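Local atomic coordinates of endoglucanase (Thermotoga maritima, PDB entry 1VHO), a protein that probably acts as a metal-dependent aminopeptidase of the M42 family, binding two divalent cations per subunit, despite its name as an endoglucanase. Residues 223-228 against 298-303; 115-120 against 135-140; 36-41 against 183-188; 104-109 against 143-148; 9-14 against 173-178. One frame throughout, in Å; residues are numbered along the deposited sequence.

Contact 1: 223-228 against 298-303; sequences AIVMDV and TSLISI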
# COMPACT_ATOMS: atom_id res chain seq x y z
N ALA A 223 -12.71 -8.03 11.09
CA ALA A 223 -11.51 -7.47 10.44
C ALA A 223 -11.91 -6.80 9.12
O ALA A 223 -12.77 -7.32 8.42
CB ALA A 223 -10.53 -8.59 10.14
N ILE A 224 -11.27 -5.67 8.84
CA ILE A 224 -11.55 -5.00 7.56
C ILE A 224 -10.17 -4.90 6.85
O ILE A 224 -9.26 -4.29 7.39
CB ILE A 224 -12.22 -3.65 7.73
CG1 ILE A 224 -13.49 -3.80 8.64
CG2 ILE A 224 -12.61 -3.09 6.36
CD1 ILE A 224 -14.32 -2.47 8.64
N VAL A 225 -10.06 -5.53 5.70
CA VAL A 225 -8.80 -5.55 4.95
C VAL A 225 -8.89 -4.48 3.87
O VAL A 225 -9.87 -4.43 3.15
CB VAL A 225 -8.54 -6.92 4.29
CG1 VAL A 225 -7.38 -6.89 3.31
CG2 VAL A 225 -8.32 -7.98 5.36
N MSE A 226 -7.82 -3.69 3.73
CA MSE A 226 -7.82 -2.63 2.74
C MSE A 226 -7.20 -3.14 1.43
O MSE A 226 -6.17 -3.82 1.49
CB MSE A 226 -6.90 -1.49 3.22
CG MSE A 226 -7.25 -0.81 4.51
SE MSE A 226 -8.83 0.26 4.27
CE MSE A 226 -10.17 -1.01 4.78
N ASP A 227 -7.67 -2.60 0.33
CA ASP A 227 -7.06 -2.95 -0.95
C ASP A 227 -7.35 -1.78 -1.90
O ASP A 227 -7.84 -0.74 -1.45
CB ASP A 227 -7.65 -4.25 -1.51
CG ASP A 227 -6.68 -5.02 -2.40
OD1 ASP A 227 -5.69 -4.46 -2.93
OD2 ASP A 227 -6.90 -6.23 -2.58
N VAL A 228 -6.96 -1.92 -3.15
CA VAL A 228 -7.26 -0.90 -4.15
C VAL A 228 -7.89 -1.63 -5.35
O VAL A 228 -7.68 -2.85 -5.48
CB VAL A 228 -6.05 -0.10 -4.65
CG1 VAL A 228 -5.53 0.83 -3.51
CG2 VAL A 228 -4.95 -1.07 -5.06
N THR A 298 -14.82 -11.15 8.14
CA THR A 298 -14.03 -10.19 7.39
C THR A 298 -14.74 -9.47 6.26
O THR A 298 -15.68 -9.94 5.61
CB THR A 298 -12.78 -10.90 6.81
OG1 THR A 298 -12.09 -11.64 7.84
CG2 THR A 298 -11.76 -9.89 6.30
N SER A 299 -14.31 -8.22 6.06
CA SER A 299 -14.81 -7.37 5.01
C SER A 299 -13.62 -6.86 4.18
O SER A 299 -12.57 -6.60 4.78
CB SER A 299 -15.58 -6.17 5.58
OG SER A 299 -15.87 -5.26 4.51
N LEU A 300 -13.77 -6.73 2.88
CA LEU A 300 -12.74 -6.18 2.00
C LEU A 300 -13.27 -4.85 1.47
O LEU A 300 -14.39 -4.77 0.97
CB LEU A 300 -12.46 -7.08 0.80
CG LEU A 300 -11.44 -6.49 -0.22
CD1 LEU A 300 -10.05 -6.66 0.40
CD2 LEU A 300 -11.58 -7.28 -1.51
N ILE A 301 -12.53 -3.76 1.69
CA ILE A 301 -12.95 -2.44 1.20
C ILE A 301 -11.76 -1.84 0.45
O ILE A 301 -10.66 -1.80 1.01
CB ILE A 301 -13.47 -1.50 2.28
CG1 ILE A 301 -14.59 -2.16 3.11
CG2 ILE A 301 -14.04 -0.22 1.66
CD1 ILE A 301 -15.05 -1.41 4.31
N SER A 302 -12.01 -1.30 -0.72
CA SER A 302 -10.98 -0.80 -1.59
C SER A 302 -11.11 0.66 -1.99
O SER A 302 -12.21 1.20 -2.12
CB SER A 302 -10.99 -1.61 -2.93
OG SER A 302 -10.64 -2.98 -2.63
N ILE A 303 -9.92 1.25 -2.24
CA ILE A 303 -9.85 2.62 -2.74
C ILE A 303 -9.70 2.57 -4.27
O ILE A 303 -8.84 1.83 -4.78
CB ILE A 303 -8.61 3.30 -2.11
CG1 ILE A 303 -8.85 3.61 -0.63
CG2 ILE A 303 -8.28 4.60 -2.87
CD1 ILE A 303 -10.00 4.55 -0.30

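Contact 2: 115-120 against 135-140; sequences GMLAPH and EIFVDL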
# COMPACT_ATOMS: atom_id res chain seq x y z
N GLY A 115 16.84 0.45 -19.31
CA GLY A 115 17.00 0.20 -20.71
C GLY A 115 17.60 1.31 -21.54
O GLY A 115 17.79 1.13 -22.75
N MSE A 116 17.97 2.46 -20.95
CA MSE A 116 18.54 3.52 -21.69
C MSE A 116 20.04 3.32 -21.93
O MSE A 116 20.77 3.17 -20.98
CB MSE A 116 18.37 4.89 -20.96
CG MSE A 116 18.85 6.05 -21.89
SE MSE A 116 18.43 7.71 -20.90
CE MSE A 116 19.88 7.80 -19.76
N LEU A 117 20.49 3.46 -23.16
CA LEU A 117 21.93 3.34 -23.43
C LEU A 117 22.55 4.75 -23.47
O LEU A 117 21.90 5.68 -23.96
CB LEU A 117 22.16 2.77 -24.87
CG LEU A 117 21.64 1.32 -25.05
CD1 LEU A 117 21.74 0.88 -26.50
CD2 LEU A 117 22.39 0.40 -24.11
N ALA A 118 23.78 4.85 -23.03
CA ALA A 118 24.52 6.12 -23.16
C ALA A 118 24.75 6.34 -24.67
O ALA A 118 24.80 5.36 -25.42
CB ALA A 118 25.91 5.95 -22.54
N PRO A 119 24.77 7.57 -25.13
CA PRO A 119 25.00 7.84 -26.55
C PRO A 119 26.17 7.03 -27.09
O PRO A 119 27.26 7.08 -26.54
CB PRO A 119 25.28 9.32 -26.59
CG PRO A 119 24.51 9.88 -25.38
CD PRO A 119 24.71 8.82 -24.32
N HIS A 120 25.93 6.24 -28.14
CA HIS A 120 26.99 5.45 -28.74
C HIS A 120 26.54 5.01 -30.15
O HIS A 120 25.36 4.63 -30.32
CB HIS A 120 27.19 4.16 -27.87
CG HIS A 120 28.36 3.38 -28.41
ND1 HIS A 120 29.68 3.70 -28.18
CD2 HIS A 120 28.36 2.32 -29.30
CE1 HIS A 120 30.46 2.87 -28.85
NE2 HIS A 120 29.70 2.03 -29.51
N GLU A 135 15.84 -8.51 -20.69
CA GLU A 135 16.52 -8.08 -19.49
C GLU A 135 16.26 -6.63 -19.08
O GLU A 135 16.11 -5.71 -19.87
CB GLU A 135 18.04 -8.23 -19.60
CG GLU A 135 18.54 -9.58 -20.05
CD GLU A 135 20.05 -9.55 -20.25
OE1 GLU A 135 20.49 -9.56 -21.42
OE2 GLU A 135 20.78 -9.52 -19.24
N ILE A 136 16.25 -6.47 -17.76
CA ILE A 136 16.06 -5.14 -17.14
C ILE A 136 17.48 -4.65 -16.83
O ILE A 136 18.15 -5.32 -16.06
CB ILE A 136 15.34 -5.27 -15.79
CG1 ILE A 136 14.03 -6.05 -15.99
CG2 ILE A 136 15.05 -3.90 -15.18
CD1 ILE A 136 13.18 -5.50 -17.09
N PHE A 137 17.91 -3.55 -17.42
CA PHE A 137 19.28 -3.12 -17.13
C PHE A 137 19.41 -1.61 -17.07
O PHE A 137 18.53 -0.88 -17.50
CB PHE A 137 20.24 -3.62 -18.26
CG PHE A 137 20.07 -2.96 -19.57
CD1 PHE A 137 20.86 -1.87 -19.94
CD2 PHE A 137 19.10 -3.38 -20.48
CE1 PHE A 137 20.69 -1.24 -21.15
CE2 PHE A 137 18.92 -2.76 -21.71
CZ PHE A 137 19.72 -1.67 -22.04
N VAL A 138 20.56 -1.17 -16.56
CA VAL A 138 20.90 0.25 -16.56
C VAL A 138 22.33 0.32 -17.10
O VAL A 138 23.06 -0.69 -16.92
CB VAL A 138 20.76 0.99 -15.25
CG1 VAL A 138 19.26 1.08 -14.90
CG2 VAL A 138 21.56 0.40 -14.10
N ASP A 139 22.64 1.36 -17.84
CA ASP A 139 23.97 1.57 -18.43
C ASP A 139 24.83 2.29 -17.39
O ASP A 139 24.60 3.47 -17.10
CB ASP A 139 23.83 2.37 -19.73
CG ASP A 139 25.12 2.52 -20.53
OD1 ASP A 139 26.20 2.55 -19.93
OD2 ASP A 139 24.99 2.66 -21.77
N LEU A 140 25.76 1.58 -16.79
CA LEU A 140 26.67 2.07 -15.75
C LEU A 140 27.56 3.21 -16.13
O LEU A 140 27.98 3.99 -15.26
CB LEU A 140 27.53 0.92 -15.24
CG LEU A 140 27.07 0.12 -14.02
CD1 LEU A 140 25.57 0.19 -13.78
CD2 LEU A 140 27.53 -1.33 -14.17
O HOH W 1 20.46 3.23 -18.26
O HOH W 2 25.87 2.98 -24.45

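Contact 3: 36-41 against 183-188; sequences EPFVDE and VLEFLK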
# COMPACT_ATOMS: atom_id res chain seq x y z
N GLU A 36 1.50 8.25 16.28
CA GLU A 36 1.79 8.38 17.70
C GLU A 36 0.83 9.20 18.53
O GLU A 36 0.43 8.81 19.63
CB GLU A 36 3.19 9.08 17.86
CG GLU A 36 4.27 8.09 18.00
CD GLU A 36 5.58 8.66 18.59
OE1 GLU A 36 5.83 9.87 18.47
OE2 GLU A 36 6.28 7.75 19.11
N PRO A 37 0.44 10.38 18.11
CA PRO A 37 -0.48 11.20 18.88
C PRO A 37 -1.91 10.64 18.95
O PRO A 37 -2.76 11.19 19.67
CB PRO A 37 -0.54 12.50 18.10
CG PRO A 37 0.70 12.50 17.24
CD PRO A 37 0.90 11.07 16.89
N PHE A 38 -2.20 9.58 18.22
CA PHE A 38 -3.55 9.04 18.12
C PHE A 38 -3.71 7.63 18.59
O PHE A 38 -4.79 6.99 18.38
CB PHE A 38 -3.95 9.16 16.62
CG PHE A 38 -3.78 10.56 16.08
CD1 PHE A 38 -4.49 11.62 16.60
CD2 PHE A 38 -2.92 10.80 15.01
CE1 PHE A 38 -4.37 12.91 16.10
CE2 PHE A 38 -2.77 12.09 14.50
CZ PHE A 38 -3.47 13.15 15.07
N VAL A 39 -2.67 7.00 19.12
CA VAL A 39 -2.77 5.65 19.62
C VAL A 39 -2.35 5.56 21.10
O VAL A 39 -1.59 6.39 21.59
CB VAL A 39 -1.92 4.62 18.85
CG1 VAL A 39 -2.35 4.54 17.39
CG2 VAL A 39 -0.41 4.90 18.91
N ASP A 40 -2.86 4.52 21.76
CA ASP A 40 -2.43 4.28 23.16
C ASP A 40 -1.03 3.67 23.09
O ASP A 40 -0.21 3.92 23.97
CB ASP A 40 -3.40 3.33 23.86
CG ASP A 40 -4.66 4.14 24.14
OD1 ASP A 40 -5.69 3.94 23.50
OD2 ASP A 40 -4.56 5.04 25.00
N GLU A 41 -0.80 2.84 22.08
CA GLU A 41 0.51 2.24 21.89
C GLU A 41 0.71 1.76 20.46
O GLU A 41 -0.25 1.63 19.69
CB GLU A 41 0.81 1.08 22.83
CG GLU A 41 -0.25 0.02 22.94
CD GLU A 41 0.06 -1.05 23.99
OE1 GLU A 41 -0.35 -0.88 25.16
OE2 GLU A 41 0.68 -2.05 23.63
N VAL A 183 -7.95 7.16 9.87
CA VAL A 183 -8.92 6.57 10.83
C VAL A 183 -8.50 6.90 12.28
O VAL A 183 -9.31 7.25 13.13
CB VAL A 183 -8.94 5.04 10.70
CG1 VAL A 183 -9.76 4.36 11.81
CG2 VAL A 183 -9.52 4.63 9.35
N LEU A 184 -7.21 6.70 12.59
CA LEU A 184 -6.73 6.98 13.96
C LEU A 184 -6.93 8.43 14.31
O LEU A 184 -7.41 8.77 15.41
CB LEU A 184 -5.28 6.53 14.10
CG LEU A 184 -5.07 5.00 14.07
CD1 LEU A 184 -3.60 4.66 13.95
CD2 LEU A 184 -5.61 4.34 15.35
N GLU A 185 -6.67 9.34 13.37
CA GLU A 185 -6.89 10.75 13.61
C GLU A 185 -8.36 11.02 13.91
O GLU A 185 -8.67 11.68 14.90
CB GLU A 185 -6.40 11.62 12.45
CG GLU A 185 -6.63 13.10 12.72
CD GLU A 185 -6.62 13.94 11.47
OE1 GLU A 185 -7.23 15.04 11.50
OE2 GLU A 185 -6.06 13.51 10.46
N PHE A 186 -9.28 10.46 13.11
CA PHE A 186 -10.70 10.66 13.34
C PHE A 186 -11.25 10.03 14.62
O PHE A 186 -12.18 10.60 15.21
CB PHE A 186 -11.48 10.06 12.14
CG PHE A 186 -11.19 10.80 10.84
CD1 PHE A 186 -10.59 12.04 10.82
CD2 PHE A 186 -11.57 10.22 9.64
CE1 PHE A 186 -10.33 12.69 9.63
CE2 PHE A 186 -11.36 10.87 8.44
CZ PHE A 186 -10.74 12.12 8.42
N LEU A 187 -10.73 8.91 15.08
CA LEU A 187 -11.17 8.23 16.27
C LEU A 187 -10.96 9.06 17.54
O LEU A 187 -11.65 8.81 18.55
CB LEU A 187 -10.54 6.87 16.45
CG LEU A 187 -11.10 5.77 15.50
CD1 LEU A 187 -10.27 4.50 15.65
CD2 LEU A 187 -12.55 5.48 15.85
N LYS A 188 -10.04 10.00 17.49
CA LYS A 188 -9.82 10.90 18.63
C LYS A 188 -11.04 11.69 19.04
O LYS A 188 -11.18 12.07 20.23
CB LYS A 188 -8.68 11.89 18.21
CG LYS A 188 -7.36 11.08 18.34
CD LYS A 188 -7.09 10.97 19.83
CE LYS A 188 -6.08 9.94 20.25
NZ LYS A 188 -5.30 10.58 21.39
O HOH W 3 -7.31 7.79 17.98

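Contact 4: 104-109 against 143-148; sequences YTKNGI and CERGVR. Unlike the reference sequence in segment 143-148: Gly146 (reference Asp). With SO4 (sulfate ion), chain E.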
# COMPACT_ATOMS: atom_id res chain seq x y z
N TYR A 104 19.93 2.69 -4.39
CA TYR A 104 20.68 2.93 -3.18
C TYR A 104 22.05 2.30 -3.29
O TYR A 104 22.15 1.08 -3.47
CB TYR A 104 19.95 2.34 -1.94
CG TYR A 104 18.73 3.22 -1.64
CD1 TYR A 104 17.49 2.95 -2.19
CD2 TYR A 104 18.90 4.31 -0.79
CE1 TYR A 104 16.40 3.78 -1.93
CE2 TYR A 104 17.81 5.12 -0.47
CZ TYR A 104 16.58 4.85 -1.08
OH TYR A 104 15.54 5.71 -0.80
N THR A 105 23.09 3.10 -3.18
CA THR A 105 24.47 2.56 -3.24
C THR A 105 25.20 2.99 -1.97
O THR A 105 24.76 3.80 -1.15
CB THR A 105 25.24 3.10 -4.46
OG1 THR A 105 25.63 4.50 -4.25
CG2 THR A 105 24.38 3.02 -5.71
N LYS A 106 26.44 2.47 -1.86
CA LYS A 106 27.27 2.87 -0.71
C LYS A 106 27.57 4.35 -0.73
O LYS A 106 27.93 4.89 0.33
CB LYS A 106 28.59 2.06 -0.72
CG LYS A 106 29.55 2.48 -1.82
CD LYS A 106 30.53 1.35 -2.13
CE LYS A 106 31.94 1.76 -2.44
NZ LYS A 106 32.06 3.10 -3.11
N ASN A 107 27.50 5.04 -1.87
CA ASN A 107 27.80 6.44 -1.97
C ASN A 107 26.59 7.36 -1.93
O ASN A 107 26.77 8.59 -1.97
CB ASN A 107 28.51 6.72 -3.33
CG ASN A 107 29.78 5.89 -3.45
OD1 ASN A 107 30.67 6.01 -2.60
ND2 ASN A 107 29.85 5.04 -4.46
N GLY A 108 25.38 6.81 -1.89
CA GLY A 108 24.19 7.70 -1.85
C GLY A 108 23.20 7.09 -2.86
O GLY A 108 23.28 5.91 -3.20
N ILE A 109 22.35 7.89 -3.43
CA ILE A 109 21.36 7.40 -4.40
C ILE A 109 21.81 7.73 -5.81
O ILE A 109 22.22 8.87 -6.04
CB ILE A 109 20.02 8.14 -4.06
CG1 ILE A 109 19.64 7.71 -2.63
CG2 ILE A 109 18.94 7.77 -5.05
CD1 ILE A 109 18.32 8.35 -2.16
N CYS A 143 26.31 6.47 -14.65
CA CYS A 143 26.25 6.78 -13.23
C CYS A 143 27.44 7.62 -12.76
O CYS A 143 28.52 7.56 -13.30
CB CYS A 143 26.17 5.57 -12.30
SG CYS A 143 25.27 4.17 -12.86
N GLU A 144 27.18 8.26 -11.61
CA GLU A 144 28.22 9.12 -11.03
C GLU A 144 29.39 8.28 -10.56
O GLU A 144 30.54 8.57 -10.88
CB GLU A 144 27.61 9.94 -9.89
CG GLU A 144 26.48 10.85 -10.39
CD GLU A 144 27.00 11.81 -11.44
OE1 GLU A 144 26.42 11.85 -12.55
OE2 GLU A 144 28.01 12.50 -11.17
N ARG A 145 29.09 7.29 -9.73
CA ARG A 145 30.06 6.38 -9.18
C ARG A 145 29.51 4.95 -9.31
O ARG A 145 28.47 4.74 -9.94
CB ARG A 145 30.38 6.65 -7.72
CG ARG A 145 30.34 8.04 -7.19
CD ARG A 145 31.51 8.50 -6.41
NE ARG A 145 32.16 7.60 -5.48
CZ ARG A 145 32.68 8.04 -4.32
NH1 ARG A 145 32.58 9.33 -4.02
NH2 ARG A 145 33.27 7.21 -3.48
N GLY A 146 30.15 4.00 -8.65
CA GLY A 146 29.69 2.63 -8.75
C GLY A 146 28.23 2.38 -8.36
O GLY A 146 27.38 3.18 -8.00
N VAL A 147 27.86 1.16 -8.63
CA VAL A 147 26.62 0.46 -8.36
C VAL A 147 27.16 -0.96 -8.12
O VAL A 147 28.21 -1.25 -8.76
CB VAL A 147 25.58 0.58 -9.44
CG1 VAL A 147 24.64 -0.61 -9.49
CG2 VAL A 147 24.71 1.84 -9.26
N ARG A 148 26.67 -1.70 -7.15
CA ARG A 148 27.22 -3.04 -6.92
C ARG A 148 26.11 -4.08 -6.84
O ARG A 148 24.96 -3.78 -6.55
CB ARG A 148 27.93 -3.11 -5.56
CG ARG A 148 29.21 -2.32 -5.39
CD ARG A 148 29.20 -1.62 -4.04
NE ARG A 148 29.05 -2.49 -2.89
CZ ARG A 148 28.21 -2.32 -1.87
NH1 ARG A 148 27.37 -1.29 -1.82
NH2 ARG A 148 28.18 -3.18 -0.86
S SO4 E . 32.88 3.84 -5.98
O1 SO4 E . 31.80 4.88 -5.98
O2 SO4 E . 32.28 2.50 -5.72
O3 SO4 E . 33.56 3.86 -7.31
O4 SO4 E . 33.87 4.18 -4.90
O HOH W 4 27.27 5.14 -6.28

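Contact 5: 9-14 against 173-178; sequences KLLMEL and NRASCG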
# COMPACT_ATOMS: atom_id res chain seq x y z
N LYS A 9 -1.61 15.85 0.98
CA LYS A 9 -0.20 15.94 1.37
C LYS A 9 0.29 14.65 2.04
O LYS A 9 1.44 14.26 1.82
CB LYS A 9 0.08 17.13 2.28
CG LYS A 9 1.55 17.27 2.68
CD LYS A 9 2.46 17.40 1.46
CE LYS A 9 3.61 18.38 1.75
NZ LYS A 9 4.86 17.61 2.08
N LEU A 10 -0.52 14.03 2.90
CA LEU A 10 -0.15 12.79 3.57
C LEU A 10 0.10 11.70 2.52
O LEU A 10 1.03 10.90 2.65
CB LEU A 10 -1.27 12.31 4.51
CG LEU A 10 -1.18 10.89 5.08
CD1 LEU A 10 -0.00 10.73 6.02
CD2 LEU A 10 -2.49 10.59 5.85
N LEU A 11 -0.81 11.62 1.54
CA LEU A 11 -0.66 10.64 0.45
C LEU A 11 0.61 10.93 -0.35
O LEU A 11 1.28 9.93 -0.69
CB LEU A 11 -1.90 10.68 -0.44
CG LEU A 11 -3.18 10.12 0.24
CD1 LEU A 11 -4.40 10.43 -0.64
CD2 LEU A 11 -3.05 8.61 0.46
N MSE A 12 0.91 12.16 -0.70
CA MSE A 12 2.16 12.42 -1.44
C MSE A 12 3.39 12.03 -0.65
O MSE A 12 4.34 11.36 -1.16
CB MSE A 12 2.20 13.91 -1.84
CG MSE A 12 1.23 14.19 -2.99
SE MSE A 12 1.53 16.00 -3.60
CE MSE A 12 0.78 16.94 -2.14
N GLU A 13 3.38 12.29 0.67
CA GLU A 13 4.54 11.95 1.49
C GLU A 13 4.69 10.42 1.58
O GLU A 13 5.82 9.95 1.49
CB GLU A 13 4.49 12.56 2.90
CG GLU A 13 4.56 14.09 2.85
CD GLU A 13 4.75 14.74 4.22
OE1 GLU A 13 4.63 14.15 5.29
OE2 GLU A 13 5.02 15.95 4.21
N LEU A 14 3.57 9.71 1.69
CA LEU A 14 3.63 8.23 1.81
C LEU A 14 4.12 7.63 0.49
O LEU A 14 4.95 6.74 0.49
CB LEU A 14 2.27 7.65 2.19
CG LEU A 14 1.85 7.83 3.68
CD1 LEU A 14 0.36 7.50 3.84
CD2 LEU A 14 2.72 6.91 4.53
N ASN A 173 -0.54 0.49 -2.30
CA ASN A 173 -0.50 0.13 -0.89
C ASN A 173 -0.53 1.41 -0.02
O ASN A 173 -1.15 1.47 1.04
CB ASN A 173 0.79 -0.64 -0.54
CG ASN A 173 0.72 -2.07 -1.03
OD1 ASN A 173 -0.40 -2.61 -1.16
ND2 ASN A 173 1.85 -2.76 -1.15
N ARG A 174 0.17 2.46 -0.48
CA ARG A 174 0.29 3.68 0.34
C ARG A 174 -1.04 4.44 0.53
O ARG A 174 -1.24 5.05 1.59
CB ARG A 174 1.39 4.59 -0.15
CG ARG A 174 2.81 3.97 -0.20
CD ARG A 174 3.42 3.77 1.21
NE ARG A 174 4.50 2.78 1.06
CZ ARG A 174 5.64 2.93 0.40
NH1 ARG A 174 5.98 4.08 -0.20
NH2 ARG A 174 6.42 1.82 0.28
N ALA A 175 -1.96 4.34 -0.42
CA ALA A 175 -3.26 5.04 -0.20
C ALA A 175 -3.97 4.37 0.96
O ALA A 175 -4.55 5.08 1.79
CB ALA A 175 -4.13 4.95 -1.45
N SER A 176 -3.87 3.04 1.10
CA SER A 176 -4.48 2.32 2.20
C SER A 176 -3.82 2.65 3.55
O SER A 176 -4.49 2.75 4.59
CB SER A 176 -4.40 0.81 1.96
OG SER A 176 -5.19 0.46 0.79
N CYS A 177 -2.50 2.83 3.54
CA CYS A 177 -1.78 3.25 4.73
C CYS A 177 -2.36 4.64 5.12
O CYS A 177 -2.62 4.82 6.31
CB CYS A 177 -0.25 3.46 4.44
SG CYS A 177 0.54 1.81 4.21
N GLY A 178 -2.57 5.51 4.18
CA GLY A 178 -3.13 6.86 4.40
C GLY A 178 -4.54 6.73 5.05
O GLY A 178 -4.87 7.44 5.99

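Contact 1: 223-228 against 298-303
Ile224 and Ile301 meet on one face of two parallel strands, 223-228 and 298-303, and make one of the close spots of the contact, with Ile224 CG2 3.6 Å from Ile301 CD1. In Ile224, chi1 of -52° keeps CG1 beside the backbone N and leaves CG2 to slant across toward Ile301. Packing is wider beside it, where the flexible chain of Met226, a selenomethionine, bends twice and CE returns to 4.2 Å from Ile301 CB. Helices 171-187, 317-333 and 256-268 press on this face, where branched aliphatic residues suit both the strand backbone and a helix-lined core. On the other face Val225 CG1 stands 4.0 Å from Leu300 CD1, with Phe288 of a loop against both, whereas Ser302 OG packs 3.4 Å from Asp227 CB. No solvent side exists, since every residue here is buried. Five backbone hydrogen bonds zip the pair together. Val225 N meets Ser299 O squarely at 2.9 Å, whereas Asp227 N reaches Ile301 O at 3.2 Å and stands 31° off the carbonyl plane. Asp227 OD1 forms a salt bridge with Arg281. On the face of Val225 and Leu300, apolar packing thus gives way to Asp227 and Ser302, as fits the C-terminal ends of the parallel strands of a mixed sheet, where Asp227 is predicted to bind a zinc ion.

Contact 2: 115-120 against 135-140
The ring of Phe137 carries Gly115 CA over one face, 3.8 Å from the ring centroid and displaced toward the rim, a CH-pi contact. Leu117 CD2 comes in at the ring edge, near its plane, 3.8 Å from Phe137 CE1, while the ring of Phe82 meets Phe137 almost perpendicularly. Phe137 takes the sterically pinched rotamer with CG between backbone N and carbonyl carbon (chi1 70°), which lays the ring against Gly115. Glycine suits that place: its backbone has a positive phi, and without a side chain its CA can approach the aromatic face. The same two residues are tied by Gly115 N donating to Phe137 O at 2.8 Å, nearly straight. The second flat group, the carboxylate of Asp139, is approached from above its plane: Ala118 N donates to Asp139 OD2 at 2.8 Å, 49° out of plane. Aspartate suits this spot because its two oxygens can serve two sides at once, OD2 the loop N-H of Ala118 and OD1 the side chains of Ser141 and Gln81. Two waters fill the join, one running from Met116 O (2.7 Å) to Asp139 N (2.9 Å) and one bridging Ala118 O to Asp139 OD2. An irregular loop is thereby laced to an outermost strand, 137-139, of the six-stranded antiparallel sheet, the beta domain that M42 peptidases carry beside their catalytic domain.

Contact 3: 36-41 against 183-188
Phe38 lies flat against helix 171-187, its ring centroid 4.0 Å from Glu185 CA, which sits almost directly on the ring normal. The opposite face is taken by Pro37 CB, so the ring is held between its own neighbour and the helix backbone. The extended chain of Glu185 runs alongside Phe38, with CG 3.9 Å from Phe38 CZ, and ends in a salt bridge with Lys182. Lys188 crosses the ring at about a right angle: its CG meets the edge at Phe38 CD1 (3.4 Å). A bend at chi2 (-75°) then turns the chain over the loop, bringing Lys188 NZ to Pro37 O in a 3.1 Å hydrogen bond. Lysine serves both needs, with methylenes for the aromatic edge and an ammonium group for a carbonyl at the surface. On the inner side Val39 CG1 packs obliquely on Leu184 CD1, 3.7 Å away. One water donates to both Phe38 O and Leu184 O, joining loop and helix backbones. The loop leads from helix 25-35 into strand 41-44, where Asp40 and Glu41 form a classic beta bulge opposite Tyr53; beneath, Leu184 rests on strand 195-201 and Phe186 turns to helix 317-333.

Contact 4: 104-109 against 143-148
Thr105 turns its CG2 toward Val147 because chi1 of 75° places OG1 between its own backbone N and carbonyl carbon; the methyl then meets Val147 CG2 at 3.8 Å, crossing it at about a right angle. The hydroxyl is left to staple a beta hairpin, whose type I turn runs from Thr105 to Gly108. OG1 of Thr105 accepts from Asn107 N at 3.1 Å, an ST turn, and donates to Gly108 O at 2.9 Å, from above that carbonyl plane. Threonine thus suits the turn by offering a methyl outward and a hydroxyl inward, and Gly108 suits its end by adopting backbone angles that are awkward for other residues. With chi1 of -58°, Asn107 leans toward the loop, and its OD1 lies over the face of the Arg145 guanidinium. The 3.0 Å approach of Asn107 OD1 to Arg145 NH2 is not a hydrogen bond, because the oxygen lies over that face and the angle is poor; the amide and guanidinium planes are 42° apart. At the guanidinium edge sits a sulfate, probably from the crystallisation liquor. Arg145 NE donates to its O1, though the modelled place of that oxygen is uncertain, and Arg145 NH2 binds O4 weakly at 3.4 Å. Lys106 also reaches the anion, too closely for the model to be trusted there, while its aliphatic chain crosses that of Arg148. Under the turn, one water donates to Thr105 OG1 at 2.7 Å and to Gly146 O at 2.6 Å, and accepts from Asn107 ND2.

Contact 5: 9-14 against 173-178
Leu14 and Gly178 lie where helices 9-14 and 173-178 cross at 135°, their axes approaching to 9.1 Å. Gly178 permits close packing by presenting bare backbone, since a CB there would point at the first helix and run into Leu11 CD2; Leu14 CD1 settles 3.6 Å from both Gly178 N and Gly178 CA. Three leucines of helix 7-16 converge on this spot. The CD2 methyl of Leu11 reaches 3.6 Å from Ala175 CA, and that of Leu10 stands 4.0 Å from Gly178 O. Small residues on the second helix, Ala175 and Gly178, thus receive the leucine ends, while Cys177 CB lies 4.1 Å from Leu14 CD1. Further along, Arg174 serves as both spacer and donor. Its CB packs 4.0 Å from Leu14 CB; the chain then bends at chi2 (-72°) and runs alongside the Leu14 carbonyl, so that NH1 donates to Leu14 O at 2.9 Å. That carbonyl is met near the guanidinium edge, the oxygen standing 16° out of the plane. The group is firmly fixed in rotation, because NH1 also binds Leu17 O, NE binds Val68 O, and NH2 forms a salt bridge with Glu70. Arginine suits the place by its many N-H groups, which can collect several backbone oxygens in a buried setting. Tyr30 and Ile31 of helix 25-35 also pack against Leu14. The chemistry therefore pairs a leucine-to-glycine interface with a buried cation whose charge is probably balanced by Glu70, tying the N-terminal helix to the region next to Asp172, a predicted metal ligand.

Overall arrangement
Contacts 1 and 5 lie in the buried core and touch, Met226 CB lying 3.5 Å from Ser176 OG. Contact 3 shares helix 171-187 with contact 5 but uses its C-terminal end near the surface, where a buried leucine is joined by an aromatic ring, a lysine and a water. Contacts 2 and 4 both reach the six-stranded antiparallel sheet, with centres about 16 Å apart, and lie on the opposite side of the chain's centre from contact 1. There, loops and turns rely on waters, side-chain oxygens and a bound anion, whereas contact 1 rests on a regular backbone ladder.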